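Local coordinates for beta-N-acetylhexosaminidase (Arthrobacter aurescens, PDB 3RCN), which probably hydrolyses terminal non-reducing N-acetyl-D-hexosamine residues in N-acetyl-beta-D-hexosaminides, as a member of glycoside hydrolase family 20, at residues A[8-13]-A[105-110]; A[98-103]-A[139-144]; A[478-483]-A[495-500]. All blocks are in the same frame, centred on the assembly; numbering follows the deposited sequence.

Interaction 1: A[8-13]-A[105-110]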
ATOM      1  N   HIS A   8      17.359 -23.272 -13.825  1.00 55.13           N
ATOM      2  CA  HIS A   8      17.138 -22.045 -13.075  1.00 48.78           C
ATOM      3  C   HIS A   8      15.643 -21.851 -12.973  1.00 44.25           C
ATOM      4  O   HIS A   8      14.890 -22.375 -13.791  1.00 44.22           O
ATOM      5  CB  HIS A   8      17.738 -20.841 -13.793  1.00 50.62           C
ATOM      6  CG  HIS A   8      16.895 -20.346 -14.923  1.00 50.45           C
ATOM      7  ND1 HIS A   8      17.225 -20.553 -16.242  1.00 47.10           N
ATOM      8  CD2 HIS A   8      15.714 -19.680 -14.928  1.00 46.02           C
ATOM      9  CE1 HIS A   8      16.292 -20.022 -17.016  1.00 48.93           C
ATOM     10  NE2 HIS A   8      15.361 -19.494 -16.240  1.00 45.09           N
ATOM     11  N   GLN A   9      15.211 -21.190 -11.911  1.00 46.07           N
ATOM     12  CA  GLN A   9      13.819 -20.766 -11.758  1.00 48.51           C
ATOM     13  C   GLN A   9      13.410 -19.315 -12.059  1.00 55.42           C
ATOM     14  O   GLN A   9      12.312 -18.899 -11.699  1.00 56.77           O
ATOM     15  CB  GLN A   9      13.175 -21.382 -10.530  1.00 45.43           C
ATOM     16  CG  GLN A   9      13.215 -22.897 -10.667  1.00 43.76           C
ATOM     17  CD  GLN A   9      12.602 -23.624  -9.506  1.00 45.42           C
ATOM     18  OE1 GLN A   9      12.922 -23.361  -8.338  1.00 45.78           O
ATOM     19  NE2 GLN A   9      11.711 -24.555  -9.813  1.00 45.16           N
ATOM     20  N   LEU A  10      14.347 -18.532 -12.594  1.00 53.53           N
ATOM     21  CA  LEU A  10      14.127 -17.124 -12.962  1.00 39.71           C
ATOM     22  C   LEU A  10      12.949 -16.840 -13.895  1.00 39.21           C
ATOM     23  O   LEU A  10      12.784 -17.503 -14.920  1.00 40.99           O
ATOM     24  CB  LEU A  10      15.384 -16.584 -13.631  1.00 30.65           C
ATOM     25  CG  LEU A  10      16.671 -16.836 -12.855  1.00 31.34           C
ATOM     26  CD1 LEU A  10      17.837 -16.549 -13.739  1.00 28.82           C
ATOM     27  CD2 LEU A  10      16.707 -15.961 -11.608  1.00 27.57           C
ATOM     28  N   ILE A  11      12.139 -15.844 -13.548  1.00 39.47           N
ATOM     29  CA  ILE A  11      11.190 -15.291 -14.505  1.00 37.03           C
ATOM     30  C   ILE A  11      11.317 -13.773 -14.493  1.00 40.61           C
ATOM     31  O   ILE A  11      11.336 -13.164 -13.422  1.00 41.85           O
ATOM     32  CB  ILE A  11       9.748 -15.636 -14.080  1.00 34.09           C
ATOM     33  CG1 ILE A  11       9.456 -17.119 -14.279  1.00 35.40           C
ATOM     34  CG2 ILE A  11       8.738 -14.808 -14.830  1.00 34.86           C
ATOM     35  CD1 ILE A  11       8.128 -17.539 -13.716  1.00 30.07           C
ATOM     36  N   PRO A  12      11.323 -13.143 -15.681  1.00 38.80           N
ATOM     37  CA  PRO A  12      11.402 -13.744 -17.027  1.00 36.96           C
ATOM     38  C   PRO A  12      12.696 -14.541 -17.220  1.00 37.34           C
ATOM     39  O   PRO A  12      13.732 -14.143 -16.709  1.00 38.92           O
ATOM     40  CB  PRO A  12      11.460 -12.522 -17.961  1.00 29.94           C
ATOM     41  CG  PRO A  12      11.088 -11.338 -17.113  1.00 32.64           C
ATOM     42  CD  PRO A  12      11.465 -11.678 -15.715  1.00 37.62           C
ATOM     43  N   ALA A  13      12.642 -15.637 -17.967  1.00 40.77           N
ATOM     44  CA  ALA A  13      13.842 -16.421 -18.262  1.00 41.87           C
ATOM     45  C   ALA A  13      14.848 -15.596 -19.052  1.00 44.67           C
ATOM     46  O   ALA A  13      14.491 -14.992 -20.056  1.00 47.61           O
ATOM     47  CB  ALA A  13      13.469 -17.670 -19.046  1.00 42.58           C
ATOM     48  N   LEU A 105      19.669 -10.698  -9.753  1.00 41.17           N
ATOM     49  CA  LEU A 105      20.415 -11.032  -8.553  1.00 41.97           C
ATOM     50  C   LEU A 105      19.449 -11.353  -7.418  1.00 39.66           C
ATOM     51  O   LEU A 105      19.534 -12.404  -6.799  1.00 38.25           O
ATOM     52  CB  LEU A 105      21.307  -9.866  -8.147  1.00 41.06           C
ATOM     53  CG  LEU A 105      22.290 -10.213  -7.041  1.00 42.51           C
ATOM     54  CD1 LEU A 105      23.321 -11.154  -7.629  1.00 46.57           C
ATOM     55  CD2 LEU A 105      22.943  -8.964  -6.467  1.00 38.01           C
ATOM     56  N   LEU A 106      18.518 -10.444  -7.154  1.00 41.96           N
ATOM     57  CA  LEU A 106      17.557 -10.662  -6.084  1.00 42.78           C
ATOM     58  C   LEU A 106      16.850 -11.999  -6.229  1.00 47.04           C
ATOM     59  O   LEU A 106      16.694 -12.723  -5.244  1.00 40.96           O
ATOM     60  CB  LEU A 106      16.539  -9.535  -6.020  1.00 37.62           C
ATOM     61  CG  LEU A 106      17.126  -8.197  -5.596  1.00 43.09           C
ATOM     62  CD1 LEU A 106      15.998  -7.258  -5.242  1.00 52.59           C
ATOM     63  CD2 LEU A 106      18.081  -8.352  -4.424  1.00 34.09           C
ATOM     64  N   GLN A 107      16.421 -12.329  -7.448  1.00 45.76           N
ATOM     65  CA  GLN A 107      15.823 -13.638  -7.690  1.00 45.56           C
ATOM     66  C   GLN A 107      16.784 -14.776  -7.337  1.00 48.35           C
ATOM     67  O   GLN A 107      16.365 -15.787  -6.771  1.00 49.50           O
ATOM     68  CB  GLN A 107      15.331 -13.777  -9.125  1.00 49.77           C
ATOM     69  CG  GLN A 107      14.222 -12.809  -9.489  1.00 53.89           C
ATOM     70  CD  GLN A 107      13.386 -13.294 -10.654  1.00 51.70           C
ATOM     71  OE1 GLN A 107      13.738 -14.262 -11.332  1.00 46.68           O
ATOM     72  NE2 GLN A 107      12.262 -12.632 -10.883  1.00 54.11           N
ATOM     73  N   LEU A 108      18.067 -14.608  -7.657  1.00 46.64           N
ATOM     74  CA  LEU A 108      19.087 -15.607  -7.307  1.00 45.63           C
ATOM     75  C   LEU A 108      19.272 -15.824  -5.783  1.00 44.28           C
ATOM     76  O   LEU A 108      19.584 -16.938  -5.336  1.00 41.98           O
ATOM     77  CB  LEU A 108      20.433 -15.259  -7.960  1.00 40.28           C
ATOM     78  CG  LEU A 108      20.610 -15.547  -9.449  1.00 40.58           C
ATOM     79  CD1 LEU A 108      21.980 -15.085  -9.885  1.00 44.70           C
ATOM     80  CD2 LEU A 108      20.427 -17.027  -9.769  1.00 37.50           C
ATOM     81  N   LEU A 109      19.079 -14.764  -4.997  1.00 37.07           N
ATOM     82  CA  LEU A 109      19.187 -14.852  -3.544  1.00 38.83           C
ATOM     83  C   LEU A 109      17.966 -15.496  -2.887  1.00 42.19           C
ATOM     84  O   LEU A 109      18.064 -15.997  -1.765  1.00 57.89           O
ATOM     85  CB  LEU A 109      19.433 -13.473  -2.929  1.00 34.23           C
ATOM     86  CG  LEU A 109      20.751 -12.802  -3.311  1.00 36.13           C
ATOM     87  CD1 LEU A 109      20.664 -11.293  -3.172  1.00 37.15           C
ATOM     88  CD2 LEU A 109      21.918 -13.345  -2.505  1.00 34.44           C
ATOM     89  N   GLY A 110      16.831 -15.482  -3.580  1.00 33.03           N
ATOM     90  CA  GLY A 110      15.598 -16.067  -3.071  1.00 33.30           C
ATOM     91  C   GLY A 110      14.565 -15.045  -2.619  1.00 41.24           C
ATOM     92  O   GLY A 110      14.890 -13.865  -2.477  1.00 45.85           O
TER

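Interaction 2: A[98-103]-A[139-144]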
ATOM      1  N   ALA A  98      22.007  -2.394 -15.788  1.00 37.20           N
ATOM      2  CA  ALA A  98      22.499  -2.701 -14.455  1.00 36.87           C
ATOM      3  C   ALA A  98      21.325  -2.950 -13.514  1.00 37.16           C
ATOM      4  O   ALA A  98      21.386  -3.807 -12.642  1.00 33.26           O
ATOM      5  CB  ALA A  98      23.363  -1.556 -13.937  1.00 31.31           C
ATOM      6  N   PHE A  99      20.254  -2.193 -13.705  1.00 30.55           N
ATOM      7  CA  PHE A  99      19.072  -2.343 -12.885  1.00 29.99           C
ATOM      8  C   PHE A  99      18.512  -3.744 -13.065  1.00 37.62           C
ATOM      9  O   PHE A  99      18.229  -4.434 -12.090  1.00 38.35           O
ATOM     10  CB  PHE A  99      18.022  -1.283 -13.256  1.00 27.66           C
ATOM     11  CG  PHE A  99      16.753  -1.392 -12.468  1.00 31.36           C
ATOM     12  CD1 PHE A  99      16.682  -0.900 -11.171  1.00 32.62           C
ATOM     13  CD2 PHE A  99      15.631  -1.998 -13.012  1.00 29.17           C
ATOM     14  CE1 PHE A  99      15.507  -1.003 -10.428  1.00 32.65           C
ATOM     15  CE2 PHE A  99      14.448  -2.108 -12.274  1.00 28.77           C
ATOM     16  CZ  PHE A  99      14.386  -1.604 -10.985  1.00 30.15           C
ATOM     17  N   TYR A 100      18.354  -4.169 -14.317  1.00 38.84           N
ATOM     18  CA  TYR A 100      17.780  -5.482 -14.591  1.00 34.69           C
ATOM     19  C   TYR A 100      18.682  -6.601 -14.068  1.00 33.73           C
ATOM     20  O   TYR A 100      18.198  -7.631 -13.604  1.00 39.46           O
ATOM     21  CB  TYR A 100      17.443  -5.633 -16.079  1.00 33.88           C
ATOM     22  CG  TYR A 100      16.372  -4.658 -16.512  1.00 30.56           C
ATOM     23  CD1 TYR A 100      15.285  -4.386 -15.681  1.00 29.31           C
ATOM     24  CD2 TYR A 100      16.463  -3.971 -17.717  1.00 37.72           C
ATOM     25  CE1 TYR A 100      14.288  -3.479 -16.052  1.00 28.40           C
ATOM     26  CE2 TYR A 100      15.472  -3.041 -18.099  1.00 39.36           C
ATOM     27  CZ  TYR A 100      14.396  -2.805 -17.253  1.00 36.25           C
ATOM     28  OH  TYR A 100      13.427  -1.909 -17.608  1.00 39.20           O
ATOM     29  N   GLY A 101      19.992  -6.383 -14.114  1.00 28.90           N
ATOM     30  CA  GLY A 101      20.924  -7.341 -13.554  1.00 35.54           C
ATOM     31  C   GLY A 101      20.663  -7.505 -12.064  1.00 37.77           C
ATOM     32  O   GLY A 101      20.590  -8.619 -11.569  1.00 36.12           O
ATOM     33  N   ALA A 102      20.527  -6.377 -11.371  1.00 32.20           N
ATOM     34  CA  ALA A 102      20.159  -6.322  -9.967  1.00 36.96           C
ATOM     35  C   ALA A 102      18.921  -7.149  -9.657  1.00 39.87           C
ATOM     36  O   ALA A 102      18.898  -7.884  -8.665  1.00 41.90           O
ATOM     37  CB  ALA A 102      19.942  -4.873  -9.526  1.00 32.39           C
ATOM     38  N   GLN A 103      17.890  -7.029 -10.488  1.00 36.03           N
ATOM     39  CA  GLN A 103      16.672  -7.809 -10.271  1.00 34.89           C
ATOM     40  C   GLN A 103      16.970  -9.291 -10.387  1.00 39.14           C
ATOM     41  O   GLN A 103      16.549 -10.084  -9.554  1.00 46.38           O
ATOM     42  CB  GLN A 103      15.567  -7.418 -11.244  1.00 29.50           C
ATOM     43  CG  GLN A 103      15.172  -5.966 -11.139  1.00 38.69           C
ATOM     44  CD  GLN A 103      14.227  -5.678  -9.990  1.00 42.23           C
ATOM     45  OE1 GLN A 103      13.756  -6.584  -9.305  1.00 44.36           O
ATOM     46  NE2 GLN A 103      13.939  -4.405  -9.779  1.00 45.07           N
ATOM     47  N   GLY A 139      11.597  -3.667 -26.913  1.00 31.35           N
ATOM     48  CA  GLY A 139      12.098  -2.489 -26.235  1.00 28.65           C
ATOM     49  C   GLY A 139      11.008  -1.779 -25.456  1.00 33.38           C
ATOM     50  O   GLY A 139      11.295  -0.998 -24.558  1.00 31.84           O
ATOM     51  N   TYR A 140       9.755  -2.015 -25.836  1.00 30.83           N
ATOM     52  CA  TYR A 140       8.637  -1.416 -25.141  1.00 30.20           C
ATOM     53  C   TYR A 140       7.827  -2.555 -24.533  1.00 35.78           C
ATOM     54  O   TYR A 140       7.156  -3.297 -25.262  1.00 34.12           O
ATOM     55  CB  TYR A 140       7.822  -0.603 -26.154  1.00 30.73           C
ATOM     56  CG  TYR A 140       6.549   0.042 -25.640  1.00 31.66           C
ATOM     57  CD1 TYR A 140       6.364   1.421 -25.723  1.00 27.19           C
ATOM     58  CD2 TYR A 140       5.516  -0.726 -25.109  1.00 29.55           C
ATOM     59  CE1 TYR A 140       5.183   2.020 -25.285  1.00 20.19           C
ATOM     60  CE2 TYR A 140       4.339  -0.135 -24.661  1.00 32.20           C
ATOM     61  CZ  TYR A 140       4.182   1.243 -24.749  1.00 30.38           C
ATOM     62  OH  TYR A 140       3.022   1.839 -24.294  1.00 34.58           O
ATOM     63  N   ARG A 141       7.910  -2.708 -23.207  1.00 35.67           N
ATOM     64  CA  ARG A 141       7.183  -3.765 -22.517  1.00 31.16           C
ATOM     65  C   ARG A 141       6.277  -3.100 -21.488  1.00 36.94           C
ATOM     66  O   ARG A 141       6.717  -2.686 -20.410  1.00 34.69           O
ATOM     67  CB  ARG A 141       8.201  -4.686 -21.845  1.00 23.71           C
ATOM     68  CG  ARG A 141       9.346  -5.080 -22.791  1.00 28.14           C
ATOM     69  CD  ARG A 141      10.444  -5.931 -22.153  1.00 26.89           C
ATOM     70  NE  ARG A 141      11.169  -5.221 -21.103  1.00 29.03           N
ATOM     71  CZ  ARG A 141      12.046  -4.236 -21.308  1.00 34.42           C
ATOM     72  NH1 ARG A 141      12.659  -3.659 -20.274  1.00 33.48           N
ATOM     73  NH2 ARG A 141      12.317  -3.822 -22.537  1.00 29.89           N
ATOM     74  N   GLY A 142       4.993  -3.062 -21.817  1.00 32.90           N
ATOM     75  CA  GLY A 142       4.083  -2.179 -21.130  1.00 19.37           C
ATOM     76  C   GLY A 142       3.079  -2.806 -20.205  1.00 29.32           C
ATOM     77  O   GLY A 142       2.814  -4.000 -20.273  1.00 34.57           O
ATOM     78  N   THR A 143       2.461  -1.958 -19.396  1.00 30.06           N
ATOM     79  CA  THR A 143       1.240  -2.291 -18.696  1.00 30.45           C
ATOM     80  C   THR A 143       0.444  -1.009 -18.598  1.00 29.34           C
ATOM     81  O   THR A 143       0.986   0.063 -18.297  1.00 26.10           O
ATOM     82  CB  THR A 143       1.496  -2.801 -17.253  1.00 43.23           C
ATOM     83  OG1 THR A 143       2.236  -4.026 -17.294  1.00 47.40           O
ATOM     84  CG2 THR A 143       0.184  -3.041 -16.548  1.00 34.15           C
HETATM   85  N   MSE A 144      -0.850  -1.122 -18.825  1.00 38.17           N
HETATM   86  CA  MSE A 144      -1.729   0.003 -18.606  1.00 40.06           C
HETATM   87  C   MSE A 144      -2.506  -0.197 -17.325  1.00 42.22           C
HETATM   88  O   MSE A 144      -2.913  -1.301 -16.986  1.00 47.39           O
HETATM   89  CB  MSE A 144      -2.698   0.157 -19.753  1.00 38.50           C
HETATM   90  CG  MSE A 144      -3.337   1.507 -19.779  1.00 45.62           C
HETATM   91 SE   MSE A 144      -5.169   1.372 -20.366  0.75 43.76          SE
HETATM   92  CE  MSE A 144      -5.871   0.598 -18.724  1.00 25.70           C
TER

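Interaction 3: A[478-483]-A[495-500]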
ATOM      1  N   ILE A 478       3.225 -12.900 -19.216  1.00 39.56           N
ATOM      2  CA  ILE A 478       3.363 -11.805 -20.164  1.00 35.07           C
ATOM      3  C   ILE A 478       4.742 -11.141 -20.085  1.00 33.94           C
ATOM      4  O   ILE A 478       5.345 -10.846 -21.111  1.00 38.66           O
ATOM      5  CB  ILE A 478       2.224 -10.776 -19.979  1.00 33.04           C
ATOM      6  CG1 ILE A 478       0.941 -11.304 -20.619  1.00 35.02           C
ATOM      7  CG2 ILE A 478       2.574  -9.455 -20.605  1.00 25.86           C
ATOM      8  CD1 ILE A 478      -0.329 -10.843 -19.948  1.00 29.93           C
ATOM      9  N   SER A 479       5.254 -10.913 -18.881  1.00 32.63           N
ATOM     10  CA  SER A 479       6.565 -10.275 -18.757  1.00 36.23           C
ATOM     11  C   SER A 479       7.634 -11.110 -19.455  1.00 40.94           C
ATOM     12  O   SER A 479       8.607 -10.562 -19.977  1.00 45.18           O
ATOM     13  CB  SER A 479       6.953 -10.026 -17.290  1.00 40.78           C
ATOM     14  OG  SER A 479       7.357 -11.222 -16.628  1.00 43.95           O
ATOM     15  N   GLU A 480       7.448 -12.432 -19.464  1.00 34.77           N
ATOM     16  CA  GLU A 480       8.387 -13.329 -20.136  1.00 36.53           C
ATOM     17  C   GLU A 480       8.246 -13.232 -21.656  1.00 42.81           C
ATOM     18  O   GLU A 480       9.234 -13.166 -22.392  1.00 40.04           O
ATOM     19  CB  GLU A 480       8.205 -14.777 -19.671  1.00 29.29           C
ATOM     20  CG  GLU A 480       9.190 -15.730 -20.325  1.00 36.27           C
ATOM     21  CD  GLU A 480       9.601 -16.902 -19.439  1.00 42.19           C
ATOM     22  OE1 GLU A 480      10.099 -16.657 -18.321  1.00 43.21           O
ATOM     23  OE2 GLU A 480       9.441 -18.065 -19.870  1.00 39.35           O
ATOM     24  N   VAL A 481       7.003 -13.226 -22.119  1.00 42.88           N
ATOM     25  CA  VAL A 481       6.727 -13.054 -23.534  1.00 39.17           C
ATOM     26  C   VAL A 481       7.395 -11.775 -24.052  1.00 37.17           C
ATOM     27  O   VAL A 481       7.966 -11.776 -25.132  1.00 37.49           O
ATOM     28  CB  VAL A 481       5.205 -13.038 -23.815  1.00 37.34           C
ATOM     29  CG1 VAL A 481       4.920 -12.653 -25.260  1.00 20.09           C
ATOM     30  CG2 VAL A 481       4.574 -14.393 -23.464  1.00 24.33           C
ATOM     31  N   PHE A 482       7.355 -10.700 -23.264  1.00 35.48           N
ATOM     32  CA  PHE A 482       7.955  -9.423 -23.673  1.00 28.91           C
ATOM     33  C   PHE A 482       9.477  -9.380 -23.571  1.00 32.72           C
ATOM     34  O   PHE A 482      10.132  -8.723 -24.377  1.00 38.26           O
ATOM     35  CB  PHE A 482       7.402  -8.254 -22.851  1.00 23.96           C
ATOM     36  CG  PHE A 482       5.933  -8.023 -23.031  1.00 28.00           C
ATOM     37  CD1 PHE A 482       5.184  -8.841 -23.857  1.00 24.53           C
ATOM     38  CD2 PHE A 482       5.299  -6.980 -22.364  1.00 31.21           C
ATOM     39  CE1 PHE A 482       3.823  -8.621 -24.021  1.00 30.42           C
ATOM     40  CE2 PHE A 482       3.944  -6.758 -22.515  1.00 33.53           C
ATOM     41  CZ  PHE A 482       3.201  -7.580 -23.349  1.00 32.07           C
ATOM     42  N   TRP A 483      10.017  -9.942 -22.495  1.00 31.92           N
ATOM     43  CA  TRP A 483      11.463  -9.984 -22.286  1.00 32.61           C
ATOM     44  C   TRP A 483      12.265 -11.099 -22.979  1.00 34.02           C
ATOM     45  O   TRP A 483      13.255 -10.831 -23.667  1.00 32.74           O
ATOM     46  CB  TRP A 483      11.779  -9.992 -20.778  1.00 27.06           C
ATOM     47  CG  TRP A 483      13.235  -9.947 -20.523  1.00 27.77           C
ATOM     48  CD1 TRP A 483      14.101 -11.000 -20.533  1.00 28.00           C
ATOM     49  CD2 TRP A 483      14.021  -8.781 -20.278  1.00 32.10           C
ATOM     50  NE1 TRP A 483      15.378 -10.564 -20.278  1.00 30.56           N
ATOM     51  CE2 TRP A 483      15.357  -9.203 -20.122  1.00 33.80           C
ATOM     52  CE3 TRP A 483      13.727  -7.421 -20.176  1.00 33.71           C
ATOM     53  CZ2 TRP A 483      16.394  -8.316 -19.868  1.00 38.17           C
ATOM     54  CZ3 TRP A 483      14.757  -6.538 -19.924  1.00 36.80           C
ATOM     55  CH2 TRP A 483      16.077  -6.989 -19.773  1.00 39.82           C
ATOM     56  N   LEU A 495       5.498 -23.441 -16.087  1.00 53.64           N
ATOM     57  CA  LEU A 495       4.698 -23.703 -14.889  1.00 57.19           C
ATOM     58  C   LEU A 495       5.545 -24.109 -13.704  1.00 52.50           C
ATOM     59  O   LEU A 495       5.340 -23.636 -12.585  1.00 56.34           O
ATOM     60  CB  LEU A 495       3.687 -24.811 -15.151  1.00 63.65           C
ATOM     61  CG  LEU A 495       2.322 -24.362 -15.640  1.00 68.05           C
ATOM     62  CD1 LEU A 495       1.353 -25.524 -15.534  1.00 65.99           C
ATOM     63  CD2 LEU A 495       1.853 -23.182 -14.809  1.00 70.29           C
ATOM     64  N   THR A 496       6.485 -25.010 -13.961  1.00 48.21           N
ATOM     65  CA  THR A 496       7.367 -25.521 -12.927  1.00 44.73           C
ATOM     66  C   THR A 496       8.206 -24.397 -12.326  1.00 39.34           C
ATOM     67  O   THR A 496       8.484 -24.396 -11.136  1.00 40.86           O
ATOM     68  CB  THR A 496       8.270 -26.663 -13.460  1.00 51.49           C
ATOM     69  OG1 THR A 496       9.333 -26.121 -14.255  1.00 52.24           O
ATOM     70  CG2 THR A 496       7.451 -27.636 -14.307  1.00 50.14           C
ATOM     71  N   ARG A 497       8.609 -23.431 -13.138  1.00 38.47           N
ATOM     72  CA  ARG A 497       9.286 -22.271 -12.575  1.00 39.54           C
ATOM     73  C   ARG A 497       8.315 -21.371 -11.790  1.00 42.96           C
ATOM     74  O   ARG A 497       8.663 -20.842 -10.726  1.00 45.31           O
ATOM     75  CB  ARG A 497      10.029 -21.496 -13.658  1.00 36.35           C
ATOM     76  CG  ARG A 497      11.222 -22.261 -14.184  1.00 40.26           C
ATOM     77  CD  ARG A 497      11.991 -21.460 -15.214  1.00 44.40           C
ATOM     78  NE  ARG A 497      11.264 -21.358 -16.474  1.00 46.47           N
ATOM     79  CZ  ARG A 497      11.057 -20.218 -17.126  1.00 48.43           C
ATOM     80  NH1 ARG A 497      11.530 -19.082 -16.625  1.00 48.62           N
ATOM     81  NH2 ARG A 497      10.383 -20.217 -18.274  1.00 40.84           N
ATOM     82  N   LEU A 498       7.099 -21.222 -12.311  1.00 40.47           N
ATOM     83  CA  LEU A 498       6.091 -20.367 -11.691  1.00 40.40           C
ATOM     84  C   LEU A 498       5.742 -20.881 -10.304  1.00 41.06           C
ATOM     85  O   LEU A 498       5.900 -20.180  -9.300  1.00 39.80           O
ATOM     86  CB  LEU A 498       4.831 -20.309 -12.561  1.00 39.84           C
ATOM     87  CG  LEU A 498       3.729 -19.377 -12.064  1.00 41.05           C
ATOM     88  CD1 LEU A 498       4.155 -17.930 -12.213  1.00 35.88           C
ATOM     89  CD2 LEU A 498       2.441 -19.619 -12.810  1.00 48.37           C
ATOM     90  N   THR A 499       5.294 -22.129 -10.258  1.00 44.69           N
ATOM     91  CA  THR A 499       4.902 -22.760  -9.007  1.00 47.86           C
ATOM     92  C   THR A 499       6.111 -23.046  -8.118  1.00 50.04           C
ATOM     93  O   THR A 499       6.048 -22.866  -6.905  1.00 50.90           O
ATOM     94  CB  THR A 499       4.154 -24.061  -9.278  1.00 49.10           C
ATOM     95  OG1 THR A 499       5.041 -24.981  -9.917  1.00 59.01           O
ATOM     96  CG2 THR A 499       2.974 -23.801 -10.201  1.00 37.84           C
ATOM     97  N   GLY A 500       7.215 -23.470  -8.728  1.00 52.10           N
ATOM     98  CA  GLY A 500       8.435 -23.786  -8.005  1.00 49.25           C
ATOM     99  C   GLY A 500       9.052 -22.630  -7.235  1.00 56.26           C
ATOM    100  O   GLY A 500       9.455 -22.802  -6.089  1.00 60.87           O
TER

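Interaction 1: A[8-13]-A[105-110]
With CG of Gln107 set opposite its own carbonyl carbon (chi1 -63°) and the chain extended beyond it, the side-chain amide stretches from helix 95-109 to the backbone of Ile11 in the loop 8-13. Two hydrogen bonds join it to that one residue. Ile11 N donates to Gln107 OE1 over 3.2 Å; the bond is bent, 136° at the hydrogen, yet the donor lies in the plane of the side-chain carbonyl and meets a lone pair of OE1. In the other direction Gln107 NE2 donates to Ile11 O at 2.8 Å, a straighter bond of 151° whose donor is tilted somewhat from the backbone carbonyl plane. The glutamine thus offers a donor and an acceptor to a single residue, much as a peptide group would. The pairing also fixes the rotation of the amide, because a flipped group would bring oxygen against Ile11 O and nitrogen against Ile11 N. The gripped carbonyl belongs to the cis peptide bond that precedes Pro12.

Leu10 supplies the apolar half of the contact. Its CD2 lies 3.6 Å from Gln107 CB, where the two side chains cross obliquely, and the same methyl approaches CD2 of Leu108 at 4.3 Å. Together the two segments bury 188 Å², nearly all of it on Leu10, Ile11, Gln107 and Leu108.

Gln107 stands in the last turn of its helix, which Gly110 leaves with a positive phi. Leu106 and Leu109 pack on helix 39-53, while Leu108 also touches Val130 of strand 125-134. Beyond the loop, Arg497 and Arg505 of helix 491-508 touch Ile11 and Gln107, so residues 8-13 run between helix 95-109 and helix 491-508.

Interaction 2: A[98-103]-A[139-144]
Tyr100 and Arg141 approach each other from opposite directions, NH1 of the arginine beside the hydroxyl end of the phenol; the one reaches out of helix 95-109, the other out of strand 140-146. Tyr100 OH lies 3.3 Å from Arg141 NH1, near the guanidinium plane and at its edge, while Tyr100 CZ is 3.6 Å from the same nitrogen. The two flat groups stand nearly perpendicular, 82° apart, and NH1 comes to the ring obliquely. Only these two residues touch. They bury 64 Å², and no two CA atoms of the segments are closer than Tyr100 CA and Gly139 CA, 13.3 Å apart.

Further direct partners hold the arginine in place. Its chain bends at chi3 (-65°), which turns the guanidinium toward several acceptors: NE donates to Lys168 O, and NH2 bonds to Phe138 O and forms a salt bridge with Glu78. The buried charge therefore has a carboxylate partner as well as backbone carbonyls. Trp483 meets the Tyr100 ring edge-to-face, and the side chain of Asn170 accepts from Arg141 N through OD1.

Further out, the strand carrying Arg141 lies between the parallel strands 171-178 and 449-456. This is the closure of the (beta/alpha)8 barrel of family 20, where the first strand pairs with the last; the contact joins that barrel to the helix packed on the N-terminal sheet domain.

Interaction 3: A[478-483]-A[495-500]
Glu480 and Arg497 carry the whole contact between residues 478-483 and 495-500, on helices 474-483 and 491-508, through an end-on salt bridge. Arg497 NH2 donates to Glu480 OE2 at 2.8 Å, nearly straight at 161°, and NH1 to OE1 at 3.3 Å. Each oxygen uses its syn lone pair, and carboxylate and guanidinium are almost coplanar, 11° apart. Glu480 CG is anti to the backbone N (chi1 -179°), which sends the carboxylate toward the arginine. This buried pair has further partners: OE2 also bonds Tyr432 OH, OE1 takes Ala13 N, and Glu493 bridges to Arg497 NE.

Around this close grip the two segments stand well apart, their nearest CA atoms, those of Glu480 and Leu498, 11.2 Å from each other. Thr496, Thr499 and Gly500 face solvent, where Thr499 OG1 bonds back to Leu495 O of its own helix at 3.0 Å. Were Glu480 shortened to an alanine, the NH1 and NH2 edge of Arg497 would probably lose its countercharge, and Tyr432 OH and Ala13 N a shared carboxylate.

Such a bidentate bridge ties a helix following the last barrel strand of the family 20 catalytic domain to the next helix in the chain.

Interactions 1 and 2 share helix 95-109, their centres about 14 Å apart, one at its last turn and the other nearer its middle. Interaction 3 touches both from helices 474-483 and 491-508. It lies about 11 Å, centre to centre, from interaction 1, where His8 O packs 3.4 Å from Arg497 CD. Its centre is about 15 Å from that of interaction 2, which it meets through Phe482 and Trp483: Phe482 O is 3.6 Å from Arg141 CD, and Trp483 CE3 is 3.5 Å from Arg141 NE. The three join N-terminal domain, barrel and the helices that follow the last barrel strand, all away from the predicted proton donor Glu316.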